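Neurotoxin (Clostridium botulinum, PDB 1ZB7) cleaves synaptobrevins (VAMP1, VAMP2 and VAMP3) as a zinc endopeptidase in the host cytosol, cutting VAMP2 at an Ala-Ala bond. Local coordinates at residues Val3-Phe8 against Leu95-Asn100; Asp114-Leu119 against Gln321-Lys326; Gly120-Pro125 against Ile183-Gly188; Pro126-Ala131 against Val306-Gly311. All coordinates share one frame; numbering follows the deposited sequence.

Interaction 1 of 4, residues Val3-Phe8 against Leu95-Asn100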
loop_
_atom_site.group_PDB
_atom_site.type_symbol
_atom_site.label_atom_id
_atom_site.label_comp_id
_atom_site.label_asym_id
_atom_site.label_seq_id
_atom_site.Cartn_x
_atom_site.Cartn_y
_atom_site.Cartn_z
ATOM N N VAL A 3 -7.119 10.075 -34.729
ATOM C CA VAL A 3 -8.545 10.386 -34.578
ATOM C C VAL A 3 -8.779 11.912 -34.760
ATOM O O VAL A 3 -7.951 12.734 -34.372
ATOM C CB VAL A 3 -8.939 9.826 -33.215
ATOM C CG1 VAL A 3 -9.381 10.867 -32.160
ATOM C CG2 VAL A 3 -9.764 8.540 -33.354
ATOM N N ASN A 4 -9.876 12.247 -35.415
ATOM C CA ASN A 4 -10.291 13.612 -35.482
ATOM C C ASN A 4 -11.045 14.064 -34.217
ATOM O O ASN A 4 -11.953 13.422 -33.789
ATOM C CB ASN A 4 -11.160 13.863 -36.723
ATOM C CG ASN A 4 -11.628 15.328 -36.821
ATOM O OD1 ASN A 4 -12.788 15.672 -36.410
ATOM N ND2 ASN A 4 -10.730 16.207 -37.298
ATOM N N ILE A 5 -10.723 15.239 -33.736
ATOM C CA ILE A 5 -11.373 15.799 -32.544
ATOM C C ILE A 5 -12.082 17.102 -32.952
ATOM O O ILE A 5 -11.425 18.052 -33.374
ATOM C CB ILE A 5 -10.363 16.023 -31.380
ATOM C CG1 ILE A 5 -9.604 14.710 -31.129
ATOM C CG2 ILE A 5 -11.086 16.502 -30.155
ATOM C CD1 ILE A 5 -8.592 14.762 -30.059
ATOM N N LYS A 6 -13.413 17.093 -32.825
ATOM C CA LYS A 6 -14.238 18.194 -33.239
ATOM C C LYS A 6 -14.403 19.271 -32.154
ATOM O O LYS A 6 -14.568 18.951 -31.003
ATOM C CB LYS A 6 -15.611 17.680 -33.702
ATOM C CG LYS A 6 -16.375 18.734 -34.453
ATOM C CD LYS A 6 -17.511 18.182 -35.195
ATOM C CE LYS A 6 -18.415 19.398 -35.567
ATOM N NZ LYS A 6 -19.468 18.908 -36.508
ATOM N N ASN A 7 -14.318 20.540 -32.560
ATOM C CA ASN A 7 -14.606 21.714 -31.767
ATOM C C ASN A 7 -16.078 22.035 -31.725
ATOM O O ASN A 7 -16.704 21.953 -32.677
ATOM C CB ASN A 7 -13.895 22.966 -32.363
ATOM C CG ASN A 7 -12.332 22.873 -32.373
ATOM O OD1 ASN A 7 -11.645 22.477 -31.382
ATOM N ND2 ASN A 7 -11.766 23.314 -33.500
ATOM N N PHE A 8 -16.579 22.514 -30.615
ATOM C CA PHE A 8 -17.986 22.837 -30.387
ATOM C C PHE A 8 -18.056 23.994 -29.441
ATOM O O PHE A 8 -17.130 24.200 -28.624
ATOM C CB PHE A 8 -18.706 21.715 -29.651
ATOM C CG PHE A 8 -18.918 20.451 -30.493
ATOM C CD1 PHE A 8 -19.878 20.415 -31.492
ATOM C CD2 PHE A 8 -18.212 19.318 -30.229
ATOM C CE1 PHE A 8 -20.093 19.257 -32.230
ATOM C CE2 PHE A 8 -18.437 18.179 -30.985
ATOM C CZ PHE A 8 -19.363 18.141 -31.915
ATOM N N LEU A 95 -8.058 18.881 -23.676
ATOM C CA LEU A 95 -7.401 17.757 -23.058
ATOM C C LEU A 95 -7.301 16.593 -23.997
ATOM O O LEU A 95 -6.248 15.996 -24.100
ATOM C CB LEU A 95 -8.089 17.379 -21.732
ATOM C CG LEU A 95 -8.075 18.444 -20.601
ATOM C CD1 LEU A 95 -8.779 17.818 -19.406
ATOM C CD2 LEU A 95 -6.724 18.861 -20.251
ATOM N N PHE A 96 -8.356 16.301 -24.751
ATOM C CA PHE A 96 -8.234 15.255 -25.753
ATOM C C PHE A 96 -7.228 15.663 -26.815
ATOM O O PHE A 96 -6.503 14.817 -27.326
ATOM C CB PHE A 96 -9.568 14.857 -26.390
ATOM C CG PHE A 96 -10.372 13.915 -25.565
ATOM C CD1 PHE A 96 -11.322 14.392 -24.668
ATOM C CD2 PHE A 96 -10.185 12.557 -25.677
ATOM C CE1 PHE A 96 -12.070 13.515 -23.833
ATOM C CE2 PHE A 96 -10.935 11.615 -24.867
ATOM C CZ PHE A 96 -11.894 12.095 -23.952
ATOM N N ASN A 97 -7.189 16.928 -27.183
ATOM C CA ASN A 97 -6.180 17.378 -28.170
ATOM C C ASN A 97 -4.763 17.175 -27.673
ATOM O O ASN A 97 -3.914 16.745 -28.416
ATOM C CB ASN A 97 -6.402 18.810 -28.644
ATOM C CG ASN A 97 -7.470 18.915 -29.723
ATOM O OD1 ASN A 97 -7.543 18.093 -30.632
ATOM N ND2 ASN A 97 -8.335 19.869 -29.578
ATOM N N ARG A 98 -4.550 17.411 -26.397
ATOM C CA ARG A 98 -3.314 17.120 -25.757
ATOM C C ARG A 98 -2.922 15.623 -25.809
ATOM O O ARG A 98 -1.787 15.288 -26.216
ATOM C CB ARG A 98 -3.314 17.719 -24.345
ATOM C CG ARG A 98 -2.113 17.319 -23.463
ATOM C CD ARG A 98 -1.684 18.511 -22.563
ATOM N NE ARG A 98 -0.605 18.155 -21.645
ATOM C CZ ARG A 98 0.659 17.913 -21.968
ATOM N NH1 ARG A 98 1.068 17.968 -23.232
ATOM N NH2 ARG A 98 1.536 17.579 -21.005
ATOM N N ILE A 99 -3.847 14.749 -25.453
ATOM C CA ILE A 99 -3.616 13.334 -25.488
ATOM C C ILE A 99 -3.272 12.969 -26.930
ATOM O O ILE A 99 -2.344 12.215 -27.218
ATOM C CB ILE A 99 -4.857 12.544 -25.004
ATOM C CG1 ILE A 99 -5.031 12.782 -23.488
ATOM C CG2 ILE A 99 -4.722 11.030 -25.360
ATOM C CD1 ILE A 99 -6.410 12.530 -22.938
ATOM N N ASN A 100 -4.035 13.542 -27.840
ATOM C CA ASN A 100 -3.863 13.297 -29.260
ATOM C C ASN A 100 -2.536 13.886 -29.870
ATOM O O ASN A 100 -2.327 13.664 -31.040
ATOM C CB ASN A 100 -5.136 13.709 -30.050
ATOM C CG ASN A 100 -5.407 12.801 -31.275
ATOM O OD1 ASN A 100 -5.180 11.539 -31.237
ATOM N ND2 ASN A 100 -6.035 13.401 -32.324
HETATM O O HOH W 1 -5.833 9.213 -32.417
HETATM O O HOH W 2 -10.292 20.152 -32.029
#
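With CG1 of Ile5 opposite its own carbonyl carbon (chi1 -53°) and the chain then straight to CD1 (chi2 179°), the isoleucine reaches across to the last turn of helix 82-99. Its CD1 lies 3.4 Å from Phe96 O and 3.6 Å from Asn100 CB, and it also touches Phe96 CB and Asn97 OD1. Ile5 runs alongside the Asn97 and Asn100 side chains, each passing the other in the opposite direction. Beside it, the Asn100 amide holds the start of the chain: ND2 donates to Val3 O at 2.9 Å, a bent bond (139° at the hydrogen) that leaves the acceptor somewhat outside the amide plane. One water joins Val3 N to Asn100 OD1, and so both ends of the amide face Val3. A second water gathers Ile5 O, Asn7 OD1 and Asn97 ND2, the last at 3.1 Å. The contact thus sets one aliphatic tip between polar links at the surface of the protease. Val3 also packs on Asp110 and Val113 of helix 103-114, Ile5 rests on Ile93 one turn earlier in helix 82-99, and Lys6 is bonded through its backbone to Ile39, just beyond strand 34-38.

Interaction 2 of 4, residues Asp114-Leu119 against Gln321-Lys326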
loop_
_atom_site.group_PDB
_atom_site.type_symbol
_atom_site.label_atom_id
_atom_site.label_comp_id
_atom_site.label_asym_id
_atom_site.label_seq_id
_atom_site.Cartn_x
_atom_site.Cartn_y
_atom_site.Cartn_z
ATOM N N ASP A 114 -12.317 2.055 -31.613
ATOM C CA ASP A 114 -12.569 0.735 -32.130
ATOM C C ASP A 114 -13.160 -0.324 -31.202
ATOM O O ASP A 114 -13.589 -1.415 -31.713
ATOM C CB ASP A 114 -11.263 0.171 -32.765
ATOM C CG ASP A 114 -10.913 0.865 -34.045
ATOM O OD1 ASP A 114 -11.736 1.709 -34.592
ATOM O OD2 ASP A 114 -9.782 0.588 -34.502
ATOM N N ALA A 115 -13.141 -0.121 -29.889
ATOM C CA ALA A 115 -13.474 -1.197 -28.936
ATOM C C ALA A 115 -14.929 -1.184 -28.561
ATOM O O ALA A 115 -15.302 -1.091 -27.410
ATOM C CB ALA A 115 -12.594 -1.165 -27.723
ATOM N N ILE A 116 -15.765 -1.304 -29.586
ATOM C CA ILE A 116 -17.211 -1.390 -29.453
ATOM C C ILE A 116 -17.565 -2.541 -28.533
ATOM O O ILE A 116 -17.031 -3.619 -28.684
ATOM C CB ILE A 116 -17.791 -1.484 -30.880
ATOM C CG1 ILE A 116 -17.960 -0.112 -31.444
ATOM C CG2 ILE A 116 -19.075 -2.262 -31.059
ATOM C CD1 ILE A 116 -16.800 0.204 -32.233
ATOM N N PRO A 117 -18.421 -2.301 -27.552
ATOM C CA PRO A 117 -18.972 -3.399 -26.753
ATOM C C PRO A 117 -19.658 -4.461 -27.633
ATOM O O PRO A 117 -20.181 -4.160 -28.728
ATOM C CB PRO A 117 -19.980 -2.719 -25.798
ATOM C CG PRO A 117 -19.876 -1.245 -26.115
ATOM C CD PRO A 117 -18.880 -0.973 -27.120
ATOM N N TYR A 118 -19.548 -5.716 -27.199
ATOM C CA TYR A 118 -20.280 -6.791 -27.766
ATOM C C TYR A 118 -21.778 -6.520 -27.650
ATOM O O TYR A 118 -22.279 -6.013 -26.637
ATOM C CB TYR A 118 -19.850 -8.099 -27.102
ATOM C CG TYR A 118 -20.392 -9.360 -27.781
ATOM C CD1 TYR A 118 -19.668 -9.965 -28.810
ATOM C CD2 TYR A 118 -21.619 -9.914 -27.412
ATOM C CE1 TYR A 118 -20.162 -11.148 -29.468
ATOM C CE2 TYR A 118 -22.123 -11.103 -28.082
ATOM C CZ TYR A 118 -21.373 -11.684 -29.112
ATOM O OH TYR A 118 -21.804 -12.771 -29.822
ATOM N N LEU A 119 -22.511 -6.829 -28.723
ATOM C CA LEU A 119 -24.004 -6.816 -28.733
ATOM C C LEU A 119 -24.649 -7.942 -27.906
ATOM O O LEU A 119 -25.238 -8.863 -28.423
ATOM C CB LEU A 119 -24.511 -6.803 -30.164
ATOM C CG LEU A 119 -23.891 -5.796 -31.106
ATOM C CD1 LEU A 119 -24.552 -5.820 -32.401
ATOM C CD2 LEU A 119 -23.928 -4.310 -30.549
ATOM N N GLN A 321 -17.208 -8.983 -38.198
ATOM C CA GLN A 321 -15.939 -8.386 -38.639
ATOM C C GLN A 321 -15.292 -7.305 -37.682
ATOM O O GLN A 321 -14.093 -7.242 -37.454
ATOM C CB GLN A 321 -16.125 -7.832 -40.026
ATOM C CG GLN A 321 -14.846 -7.228 -40.593
ATOM C CD GLN A 321 -13.749 -8.240 -41.003
ATOM O OE1 GLN A 321 -13.967 -9.111 -41.882
ATOM N NE2 GLN A 321 -12.543 -8.075 -40.419
ATOM N N ILE A 322 -16.124 -6.442 -37.194
ATOM C CA ILE A 322 -15.787 -5.530 -36.164
ATOM C C ILE A 322 -15.163 -6.245 -34.919
ATOM O O ILE A 322 -14.083 -5.857 -34.427
ATOM C CB ILE A 322 -17.049 -4.725 -35.784
ATOM C CG1 ILE A 322 -17.392 -3.742 -36.903
ATOM C CG2 ILE A 322 -16.847 -3.950 -34.521
ATOM C CD1 ILE A 322 -18.684 -2.913 -36.593
ATOM N N TYR A 323 -15.834 -7.278 -34.423
ATOM C CA TYR A 323 -15.338 -8.014 -33.261
ATOM C C TYR A 323 -14.078 -8.801 -33.569
ATOM O O TYR A 323 -13.184 -8.867 -32.738
ATOM C CB TYR A 323 -16.449 -8.888 -32.627
ATOM C CG TYR A 323 -17.574 -8.030 -32.101
ATOM C CD1 TYR A 323 -17.305 -6.890 -31.294
ATOM C CD2 TYR A 323 -18.907 -8.271 -32.477
ATOM C CE1 TYR A 323 -18.257 -6.123 -30.926
ATOM C CE2 TYR A 323 -19.905 -7.471 -32.006
ATOM C CZ TYR A 323 -19.575 -6.406 -31.267
ATOM O OH TYR A 323 -20.522 -5.527 -30.885
ATOM N N LYS A 324 -14.002 -9.433 -34.727
ATOM C CA LYS A 324 -12.747 -10.034 -35.186
ATOM C C LYS A 324 -11.570 -9.023 -35.107
ATOM O O LYS A 324 -10.536 -9.325 -34.575
ATOM C CB LYS A 324 -12.928 -10.568 -36.584
ATOM C CG LYS A 324 -11.670 -11.257 -37.172
ATOM C CD LYS A 324 -11.760 -11.334 -38.676
ATOM C CE LYS A 324 -10.468 -11.932 -39.235
ATOM N NZ LYS A 324 -10.675 -12.521 -40.613
ATOM N N ASN A 325 -11.776 -7.818 -35.630
ATOM C CA ASN A 325 -10.825 -6.718 -35.549
ATOM C C ASN A 325 -10.570 -6.264 -34.130
ATOM O O ASN A 325 -9.405 -6.129 -33.739
ATOM C CB ASN A 325 -11.254 -5.483 -36.372
ATOM C CG ASN A 325 -11.500 -5.779 -37.962
ATOM O OD1 ASN A 325 -11.209 -6.855 -38.510
ATOM N ND2 ASN A 325 -12.066 -4.738 -38.668
ATOM N N LYS A 326 -11.612 -6.033 -33.331
ATOM C CA LYS A 326 -11.416 -5.636 -31.908
ATOM C C LYS A 326 -10.596 -6.637 -31.087
ATOM O O LYS A 326 -9.647 -6.232 -30.370
ATOM C CB LYS A 326 -12.761 -5.343 -31.212
ATOM C CG LYS A 326 -12.780 -5.276 -29.689
ATOM C CD LYS A 326 -14.122 -4.901 -29.124
ATOM C CE LYS A 326 -14.172 -5.040 -27.573
ATOM N NZ LYS A 326 -15.542 -5.062 -27.067
HETATM O O HOH W 3 -13.026 -2.925 -34.396
#
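Two long side chains of one helix, Tyr323 and Lys326, reach successive carbonyls of an irregular loop: Lys326 NZ donates to Ile116 O and Tyr323 OH to Pro117 O, each at 2.6 Å. The lysine amine stands above the carbonyl plane of Ile116, 40° out of it, whereas the phenol is less tilted from that of Pro117. Extended throughout, with CG opposite the backbone N (chi1 165°), Lys326 lays its methylenes along the loop; CD and CE pass beside Ile116 O, and CD is 3.8 Å from Ala115 CA. NZ also donates to Leu239 O at the end of helix 224-239, so this largely buried amine serves two backbone carbonyls.

Tyr323 OH has a second, weak link, from Leu119 N at 3.2 Å, and Leu119 CG leans against the same oxygen. Tyr118 brings CD1 over one face of the Tyr323 ring, toward the rim, with the two ring planes inclined at 34°. Ile116 O sits at the edge of that ring, and Ile116 CG2 packs 3.9 Å from Tyr323 CE1. At the outer end one water spans Asp114 O and Ile322 O. Ala115 is the centre of an inverse gamma turn, which redirects the chain as it leaves helix 103-114. The arrangement is that of an extended loop laid across a helix and fixed through its main-chain oxygens, here within the zinc protease domain of the M27 family.

Interaction 3 of 4, residues Gly120-Pro125 against Ile183-Gly188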
loop_
_atom_site.group_PDB
_atom_site.type_symbol
_atom_site.label_atom_id
_atom_site.label_comp_id
_atom_site.label_asym_id
_atom_site.label_seq_id
_atom_site.Cartn_x
_atom_site.Cartn_y
_atom_site.Cartn_z
ATOM N N GLY A 120 -24.518 -7.860 -26.596
ATOM C CA GLY A 120 -25.100 -8.835 -25.704
ATOM C C GLY A 120 -24.399 -8.860 -24.366
ATOM O O GLY A 120 -23.533 -8.080 -24.102
ATOM N N ASN A 121 -24.756 -9.825 -23.530
ATOM C CA ASN A 121 -24.183 -10.025 -22.189
ATOM C C ASN A 121 -24.581 -11.421 -21.785
ATOM O O ASN A 121 -25.204 -12.078 -22.544
ATOM C CB ASN A 121 -24.658 -9.001 -21.152
ATOM C CG ASN A 121 -26.165 -8.828 -21.106
ATOM O OD1 ASN A 121 -26.896 -9.770 -20.914
ATOM N ND2 ASN A 121 -26.616 -7.591 -21.191
ATOM N N ALA A 122 -24.171 -11.853 -20.596
ATOM C CA ALA A 122 -24.425 -13.204 -20.083
ATOM C C ALA A 122 -25.847 -13.641 -20.214
ATOM O O ALA A 122 -26.089 -14.800 -20.325
ATOM C CB ALA A 122 -24.013 -13.293 -18.558
ATOM N N SER A 123 -26.804 -12.732 -20.210
ATOM C CA SER A 123 -28.206 -13.120 -20.257
ATOM C C SER A 123 -28.788 -13.062 -21.633
ATOM O O SER A 123 -29.981 -13.322 -21.812
ATOM C CB SER A 123 -28.982 -12.123 -19.412
ATOM O OG SER A 123 -28.956 -10.874 -20.111
ATOM N N THR A 124 -28.003 -12.675 -22.644
ATOM C CA THR A 124 -28.546 -12.747 -24.012
ATOM C C THR A 124 -28.259 -14.099 -24.612
ATOM O O THR A 124 -27.207 -14.649 -24.357
ATOM C CB THR A 124 -28.064 -11.560 -24.896
ATOM O OG1 THR A 124 -26.642 -11.519 -24.928
ATOM C CG2 THR A 124 -28.529 -10.238 -24.265
ATOM N N PRO A 125 -29.203 -14.635 -25.415
ATOM C CA PRO A 125 -28.944 -15.904 -26.104
ATOM C C PRO A 125 -27.639 -15.865 -26.938
ATOM O O PRO A 125 -27.446 -14.973 -27.693
ATOM C CB PRO A 125 -30.223 -16.134 -27.001
ATOM C CG PRO A 125 -31.302 -15.206 -26.393
ATOM C CD PRO A 125 -30.520 -14.060 -25.759
ATOM N N ILE A 183 -18.161 -5.987 -18.204
ATOM C CA ILE A 183 -16.842 -5.403 -18.240
ATOM C C ILE A 183 -15.705 -6.306 -17.731
ATOM O O ILE A 183 -14.553 -5.966 -17.942
ATOM C CB ILE A 183 -16.776 -4.066 -17.483
ATOM C CG1 ILE A 183 -17.013 -4.197 -15.987
ATOM C CG2 ILE A 183 -17.759 -3.049 -18.130
ATOM C CD1 ILE A 183 -16.681 -2.833 -15.321
ATOM N N SER A 184 -16.066 -7.424 -17.080
ATOM C CA SER A 184 -15.133 -8.408 -16.629
ATOM C C SER A 184 -15.329 -9.786 -17.317
ATOM O O SER A 184 -14.691 -10.757 -16.900
ATOM C CB SER A 184 -15.273 -8.563 -15.101
ATOM O OG SER A 184 -16.539 -9.145 -14.778
ATOM N N GLU A 185 -16.212 -9.890 -18.324
ATOM C CA GLU A 185 -16.469 -11.169 -18.986
ATOM C C GLU A 185 -16.318 -11.119 -20.512
ATOM O O GLU A 185 -16.970 -11.916 -21.223
ATOM C CB GLU A 185 -17.855 -11.677 -18.666
ATOM C CG GLU A 185 -18.230 -11.695 -17.244
ATOM C CD GLU A 185 -19.720 -11.838 -17.086
ATOM O OE1 GLU A 185 -20.477 -11.512 -18.034
ATOM O OE2 GLU A 185 -20.165 -12.274 -16.011
ATOM N N GLY A 186 -15.496 -10.201 -21.022
ATOM C CA GLY A 186 -15.155 -10.159 -22.468
ATOM C C GLY A 186 -16.156 -9.377 -23.319
ATOM O O GLY A 186 -15.800 -8.811 -24.323
ATOM N N PHE A 187 -17.423 -9.339 -22.912
ATOM C CA PHE A 187 -18.437 -8.565 -23.669
ATOM C C PHE A 187 -18.049 -7.096 -23.739
ATOM O O PHE A 187 -18.159 -6.470 -24.785
ATOM C CB PHE A 187 -19.806 -8.671 -22.984
ATOM C CG PHE A 187 -20.324 -10.041 -22.882
ATOM C CD1 PHE A 187 -20.948 -10.640 -23.969
ATOM C CD2 PHE A 187 -20.248 -10.754 -21.681
ATOM C CE1 PHE A 187 -21.444 -11.896 -23.865
ATOM C CE2 PHE A 187 -20.754 -12.018 -21.603
ATOM C CZ PHE A 187 -21.341 -12.593 -22.722
ATOM N N GLY A 188 -17.554 -6.568 -22.611
ATOM C CA GLY A 188 -17.293 -5.157 -22.433
ATOM C C GLY A 188 -18.623 -4.447 -22.263
ATOM O O GLY A 188 -19.686 -5.097 -22.300
HETATM O O HOH W 4 -22.522 -9.852 -18.696
#
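Asn121 O is gripped twice from within its own loop, by Thr124 N at 2.9 Å, which closes a type I beta turn from Asn121 to Thr124, and by Thr124 OG1 at 2.8 Å. The hydroxyl comes in the carbonyl plane, on a lone pair. Asn121 OD1 makes a second knot: Ser123 N donates to it at 3.0 Å, again on a lone pair, forming an Asx turn. Asn121 ND2 binds Asn135 OD1, which holds the other end of the amide.

The backbone folded by these bonds is what Phe187 meets. With CG opposite the carbonyl carbon (chi1 -60°), the phenylalanine turns one ring face to the loop, and Asn121 CA stands over the centre of that face, 3.6 Å from the centroid and only 7° off the ring normal, a CH-pi contact. The far rim follows the next peptide: CZ lies 3.6 Å from Asn121 C, and CE2 lies near Ala122 N. At the near rim CD1 is 3.6 Å from Gly120 O, which accepts from Asn135 ND2. Ile299 and Arg302 of helix 282-303 also touch the phenylalanine.

Glu185 reaches Ala122 through a water, which accepts from Ala122 N and donates to Glu185 OE1 at 2.7 Å. No direct hydrogen bond joins the two segments. Attachment therefore rests on a ring pressed against main chain and on one water bridge, while Asn121 O and both amide ends of Asn121 find their partners within the turn or on Asn135.

Interaction 4 of 4, residues Pro126-Ala131 against Val306-Gly311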
loop_
_atom_site.group_PDB
_atom_site.type_symbol
_atom_site.label_atom_id
_atom_site.label_comp_id
_atom_site.label_asym_id
_atom_site.label_seq_id
_atom_site.Cartn_x
_atom_site.Cartn_y
_atom_site.Cartn_z
ATOM N N PRO A 126 -26.777 -16.872 -26.783
ATOM C CA PRO A 126 -25.483 -16.936 -27.426
ATOM C C PRO A 126 -25.561 -16.927 -28.947
ATOM O O PRO A 126 -24.639 -16.484 -29.596
ATOM C CB PRO A 126 -24.940 -18.298 -26.938
ATOM C CG PRO A 126 -25.561 -18.466 -25.601
ATOM C CD PRO A 126 -26.987 -18.074 -25.933
ATOM N N ASP A 127 -26.670 -17.402 -29.488
ATOM C CA ASP A 127 -26.893 -17.406 -30.894
ATOM C C ASP A 127 -27.480 -16.094 -31.489
ATOM O O ASP A 127 -27.723 -16.033 -32.713
ATOM C CB ASP A 127 -27.654 -18.639 -31.292
ATOM C CG ASP A 127 -29.171 -18.580 -30.992
ATOM O OD1 ASP A 127 -29.621 -17.850 -30.097
ATOM O OD2 ASP A 127 -29.921 -19.402 -31.629
ATOM N N LYS A 128 -27.638 -15.085 -30.633
ATOM C CA LYS A 128 -28.050 -13.743 -31.086
ATOM C C LYS A 128 -27.150 -12.532 -30.675
ATOM O O LYS A 128 -26.329 -12.641 -29.795
ATOM C CB LYS A 128 -29.490 -13.425 -30.677
ATOM C CG LYS A 128 -30.481 -13.997 -31.578
ATOM C CD LYS A 128 -31.894 -13.834 -31.080
ATOM C CE LYS A 128 -32.894 -14.642 -31.890
ATOM N NZ LYS A 128 -33.647 -13.707 -32.837
ATOM N N PHE A 129 -27.210 -11.501 -31.519
ATOM C CA PHE A 129 -26.843 -10.235 -31.218
ATOM C C PHE A 129 -28.105 -9.500 -30.643
ATOM O O PHE A 129 -29.235 -9.660 -31.171
ATOM C CB PHE A 129 -26.281 -9.463 -32.394
ATOM C CG PHE A 129 -24.854 -9.887 -32.864
ATOM C CD1 PHE A 129 -23.856 -10.232 -31.957
ATOM C CD2 PHE A 129 -24.515 -9.817 -34.206
ATOM C CE1 PHE A 129 -22.540 -10.503 -32.399
ATOM C CE2 PHE A 129 -23.217 -10.071 -34.627
ATOM C CZ PHE A 129 -22.264 -10.476 -33.795
ATOM N N ALA A 130 -27.874 -8.729 -29.595
ATOM C CA ALA A 130 -28.890 -7.945 -28.912
ATOM C C ALA A 130 -28.263 -6.540 -28.650
ATOM O O ALA A 130 -27.426 -6.410 -27.813
ATOM C CB ALA A 130 -29.300 -8.649 -27.566
ATOM N N ALA A 131 -28.624 -5.544 -29.436
ATOM C CA ALA A 131 -28.181 -4.163 -29.263
ATOM C C ALA A 131 -28.982 -3.431 -28.211
ATOM O O ALA A 131 -28.539 -2.450 -27.658
ATOM C CB ALA A 131 -28.280 -3.437 -30.577
ATOM N N VAL A 306 -23.621 -17.058 -33.630
ATOM C CA VAL A 306 -24.560 -15.962 -33.872
ATOM C C VAL A 306 -25.040 -16.036 -35.219
ATOM O O VAL A 306 -24.276 -16.282 -36.133
ATOM C CB VAL A 306 -23.924 -14.445 -33.584
ATOM C CG1 VAL A 306 -24.858 -13.296 -34.113
ATOM C CG2 VAL A 306 -23.785 -14.338 -32.211
ATOM N N SER A 307 -26.350 -16.065 -35.347
ATOM C CA SER A 307 -27.008 -16.237 -36.687
ATOM C C SER A 307 -28.098 -15.169 -36.891
ATOM O O SER A 307 -28.634 -15.104 -37.976
ATOM C CB SER A 307 -27.589 -17.556 -36.708
ATOM O OG SER A 307 -28.554 -17.623 -35.725
ATOM N N SER A 308 -28.377 -14.330 -35.860
ATOM C CA SER A 308 -29.317 -13.258 -36.033
ATOM C C SER A 308 -29.241 -12.319 -34.855
ATOM O O SER A 308 -28.480 -12.481 -33.891
ATOM C CB SER A 308 -30.772 -13.758 -36.238
ATOM O OG SER A 308 -31.172 -14.521 -35.085
ATOM N N ALA A 309 -30.042 -11.286 -34.968
ATOM C CA ALA A 309 -30.130 -10.253 -34.037
ATOM C C ALA A 309 -31.522 -10.242 -33.428
ATOM O O ALA A 309 -32.449 -10.654 -34.045
ATOM C CB ALA A 309 -29.842 -8.950 -34.729
ATOM N N GLN A 310 -31.656 -9.746 -32.198
ATOM C CA GLN A 310 -32.975 -9.658 -31.550
ATOM C C GLN A 310 -33.933 -8.716 -32.262
ATOM O O GLN A 310 -35.167 -9.012 -32.334
ATOM C CB GLN A 310 -32.868 -9.344 -30.069
ATOM C CG GLN A 310 -32.878 -10.671 -29.198
ATOM C CD GLN A 310 -32.592 -10.354 -27.735
ATOM O OE1 GLN A 310 -32.513 -9.162 -27.357
ATOM N NE2 GLN A 310 -32.403 -11.391 -26.917
ATOM N N GLY A 311 -33.367 -7.661 -32.846
ATOM C CA GLY A 311 -34.137 -6.605 -33.460
ATOM C C GLY A 311 -33.812 -6.511 -34.937
ATOM O O GLY A 311 -33.415 -7.518 -35.587
HETATM O O HOH W 5 -30.612 -6.411 -31.791
#
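From CB onward Lys128 climbs over Ser308 and ends beside two oxygens. CB and CG skirt Ser308 O, with CG also 3.6 Å from Ser308 OG; CD rests on Gln310 CG, the two side chains crossing at about a right angle. CE passes Ser308 OG, and a bend at the last torsion (chi4 -103°) puts NZ near Ser308 OG and Ala309 O, where both hydrogen bonds are long and weak.

Firmer links run between the backbones. Ser307 N donates to Asp127 O at 3.0 Å. Further along, Phe129 N donates to Ser308 O at 2.9 Å and Gln310 N to Phe129 O at 2.6 Å; these last two flank Ala309 and pair it with Phe129 in a parallel bridge, and Ala309 CA adds a CH contact to Phe129 O.

Val306 sets CG1 over the centre of the Phe129 ring, 3.5 Å from its centroid and 11° off the normal, a CH-pi contact, while its other branch, CG2, meets Pro126 O at 3.5 Å. One water joins Ala131 N and Gly311 N at the far end. Strand 308-309 follows helix 282-303 and precedes helix 316-327 in the chain, and pairs with the distant strand 128-129; Phe129 packs on Leu303 of the first helix and on Ile316, Tyr319 and Lys320 of the second.

How the interactions relate
Interactions 2, 3 and 4 use consecutive pieces of one loop-rich stretch, residues 114-131, and touch one another; interaction 1 stands apart at the surface, its nearest atoms about 7 Å from interaction 2. Interactions 2 and 3 are buried and joined by Tyr118 N to Phe187 O, 2.9 Å; interaction 4, partly buried, is tied to interaction 2 through Leu119 O and Ala130 N. The chemistry changes along the way: water and amide links around an isoleucine in interaction 1, helix side chains serving carbonyls in interaction 2, a ring against main chain in interaction 3, and strand-like backbone bonds in interaction 4. Helix 316-327 supplies one side of interaction 2 and packs on Phe129 and Val306 in interaction 4, while helix 282-303 borders all three.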